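Side-chain contact in bromodomain protein, putative (Plasmodium falciparum 3D7, PDB 4PY6), which probably binds acetyl-lysine marks on histones or other proteins through its bromodomain, whose pocket can hold a dihydropteridinone ligand: residues 21-26 with 85-90. Residues are numbered along the deposited sequence; the frame is centred on the assembly and turned at random.
Sequences KQWEKI and KEPIDF
The indole of Trp23 lies between Pro87 on one face and Glu24, from its own helix, on the other. CG of Pro87 stands 3.6 Å above the ring plane near the rim, and CG of Glu24 covers the opposite face at a similar height. Obliquely to the ring come the backbone O of Lys85 and C of Glu86, while Phe140 meets the indole edge-to-face. The contact joins the starts of helices 22-32 and 87-104 of the all-helical bromodomain bundle, at the end remote from the ligand pocket around Asn105. Ile136 of helix 112-138 also touches Pro87, tying a third helix to the site.

With chi1 at 66°, CG of Trp23 sits between the backbone N and the carbonyl carbon, and the benzo half of the indole reaches across to the proline. The two side chains cross at about a right angle, and CZ3 of Trp23 approaches CA of Pro87 to 3.7 Å.

Short-range side-chain bonds accompany both segments. Asp89 OD2 receives Glu86 N at 3.1 Å from above the carboxylate plane, with a weak second bond from Lys85 N. On the other helix, Glu24, also salt-bridged to Arg18, folds back toward the start of helix 22-32: its OE1 takes N of Lys21, the N-cap residue, through the anti lone pair at 2.8 Å, in a nearly straight bond of 173°.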
loop_
_atom_site.group_PDB
_atom_site.type_symbol
_atom_site.label_atom_id
_atom_site.label_comp_id
_atom_site.label_asym_id
_atom_site.label_seq_id
_atom_site.Cartn_x
_atom_site.Cartn_y
_atom_site.Cartn_z
ATOM N N LYS A 21 25.480 2.528 7.332
ATOM C CA LYS A 21 25.942 1.430 6.476
ATOM C C LYS A 21 25.059 1.429 5.225
ATOM O O LYS A 21 23.940 1.948 5.278
ATOM C CB LYS A 21 25.834 0.082 7.212
ATOM C CG LYS A 21 26.739 -0.040 8.435
ATOM C CD LYS A 21 26.153 -0.992 9.464
ATOM C CE LYS A 21 27.018 -1.125 10.692
ATOM N NZ LYS A 21 26.418 -2.056 11.686
ATOM N N GLN A 22 25.558 0.876 4.102
ATOM C CA GLN A 22 24.795 0.845 2.850
ATOM C C GLN A 22 23.430 0.162 2.988
ATOM O O GLN A 22 22.459 0.690 2.447
ATOM C CB GLN A 22 25.623 0.293 1.675
ATOM C CG GLN A 22 25.026 0.577 0.283
ATOM C CD GLN A 22 24.864 2.045 -0.075
ATOM O OE1 GLN A 22 25.642 2.918 0.329
ATOM N NE2 GLN A 22 23.858 2.340 -0.882
ATOM N N TRP A 23 23.337 -0.949 3.761
ATOM C CA TRP A 23 22.059 -1.639 3.988
ATOM C C TRP A 23 21.074 -0.773 4.779
ATOM O O TRP A 23 19.879 -0.820 4.496
ATOM C CB TRP A 23 22.232 -3.042 4.605
ATOM C CG TRP A 23 22.791 -3.076 5.998
ATOM C CD1 TRP A 23 24.092 -3.285 6.349
ATOM C CD2 TRP A 23 22.054 -2.982 7.226
ATOM N NE1 TRP A 23 24.218 -3.291 7.720
ATOM C CE2 TRP A 23 22.983 -3.102 8.283
ATOM C CE3 TRP A 23 20.698 -2.783 7.540
ATOM C CZ2 TRP A 23 22.601 -3.031 9.629
ATOM C CZ3 TRP A 23 20.323 -2.704 8.873
ATOM C CH2 TRP A 23 21.266 -2.836 9.900
ATOM N N GLU A 24 21.584 0.043 5.733
ATOM C CA GLU A 24 20.791 0.974 6.546
ATOM C C GLU A 24 20.225 2.108 5.673
ATOM O O GLU A 24 19.111 2.572 5.927
ATOM C CB GLU A 24 21.631 1.570 7.690
ATOM C CG GLU A 24 22.047 0.580 8.765
ATOM C CD GLU A 24 22.917 1.144 9.872
ATOM O OE1 GLU A 24 23.983 1.723 9.561
ATOM O OE2 GLU A 24 22.552 0.973 11.058
ATOM N N LYS A 25 21.000 2.552 4.659
ATOM C CA LYS A 25 20.622 3.604 3.707
ATOM C C LYS A 25 19.486 3.153 2.780
ATOM O O LYS A 25 18.630 3.971 2.431
ATOM C CB LYS A 25 21.836 4.051 2.876
ATOM C CG LYS A 25 22.771 5.004 3.603
ATOM C CD LYS A 25 23.994 5.335 2.763
ATOM C CE LYS A 25 24.930 6.280 3.471
ATOM N NZ LYS A 25 26.187 6.486 2.705
ATOM N N ILE A 26 19.491 1.860 2.371
ATOM C CA ILE A 26 18.465 1.258 1.507
ATOM C C ILE A 26 17.126 1.210 2.262
ATOM O O ILE A 26 16.095 1.556 1.688
ATOM C CB ILE A 26 18.894 -0.137 0.939
ATOM C CG1 ILE A 26 20.204 -0.037 0.121
ATOM C CG2 ILE A 26 17.774 -0.772 0.085
ATOM C CD1 ILE A 26 21.049 -1.327 0.075
ATOM N N LYS A 85 21.074 -4.602 14.376
ATOM C CA LYS A 85 22.291 -5.375 14.125
ATOM C C LYS A 85 22.175 -6.154 12.822
ATOM O O LYS A 85 23.187 -6.483 12.204
ATOM C CB LYS A 85 22.595 -6.310 15.310
ATOM C CG LYS A 85 23.678 -5.785 16.254
ATOM C CD LYS A 85 23.216 -4.604 17.117
ATOM C CE LYS A 85 24.383 -3.779 17.596
ATOM N NZ LYS A 85 24.010 -2.352 17.769
ATOM N N GLU A 86 20.931 -6.428 12.405
ATOM C CA GLU A 86 20.580 -7.136 11.178
ATOM C C GLU A 86 19.431 -6.388 10.487
ATOM O O GLU A 86 18.586 -5.825 11.187
ATOM C CB GLU A 86 20.141 -8.580 11.494
ATOM C CG GLU A 86 21.289 -9.535 11.771
ATOM C CD GLU A 86 20.907 -11.002 11.746
ATOM O OE1 GLU A 86 20.272 -11.471 12.716
ATOM O OE2 GLU A 86 21.259 -11.686 10.758
ATOM N N PRO A 87 19.342 -6.400 9.131
ATOM C CA PRO A 87 18.215 -5.716 8.460
ATOM C C PRO A 87 16.827 -6.241 8.841
ATOM O O PRO A 87 15.862 -5.486 8.764
ATOM C CB PRO A 87 18.497 -5.944 6.973
ATOM C CG PRO A 87 19.947 -6.271 6.889
ATOM C CD PRO A 87 20.258 -7.011 8.146
ATOM N N ILE A 88 16.732 -7.523 9.262
ATOM C CA ILE A 88 15.493 -8.188 9.688
ATOM C C ILE A 88 14.888 -7.560 10.960
ATOM O O ILE A 88 13.676 -7.653 11.165
ATOM C CB ILE A 88 15.705 -9.726 9.824
ATOM C CG1 ILE A 88 14.385 -10.518 9.678
ATOM C CG2 ILE A 88 16.447 -10.094 11.117
ATOM C CD1 ILE A 88 13.893 -10.732 8.243
ATOM N N ASP A 89 15.736 -6.941 11.813
ATOM C CA ASP A 89 15.316 -6.273 13.047
ATOM C C ASP A 89 14.454 -5.047 12.715
ATOM O O ASP A 89 13.540 -4.722 13.471
ATOM C CB ASP A 89 16.533 -5.891 13.908
ATOM C CG ASP A 89 17.410 -7.049 14.359
ATOM O OD1 ASP A 89 16.865 -8.148 14.613
ATOM O OD2 ASP A 89 18.632 -6.841 14.509
ATOM N N PHE A 90 14.728 -4.403 11.557
ATOM C CA PHE A 90 13.974 -3.266 11.020
ATOM C C PHE A 90 12.639 -3.795 10.480
ATOM O O PHE A 90 11.604 -3.167 10.702
ATOM C CB PHE A 90 14.791 -2.562 9.912
ATOM C CG PHE A 90 14.016 -1.734 8.908
ATOM C CD1 PHE A 90 13.506 -2.313 7.750
ATOM C CD2 PHE A 90 13.845 -0.368 9.093
ATOM C CE1 PHE A 90 12.799 -1.548 6.818
ATOM C CE2 PHE A 90 13.146 0.398 8.154
ATOM C CZ PHE A 90 12.631 -0.197 7.021
#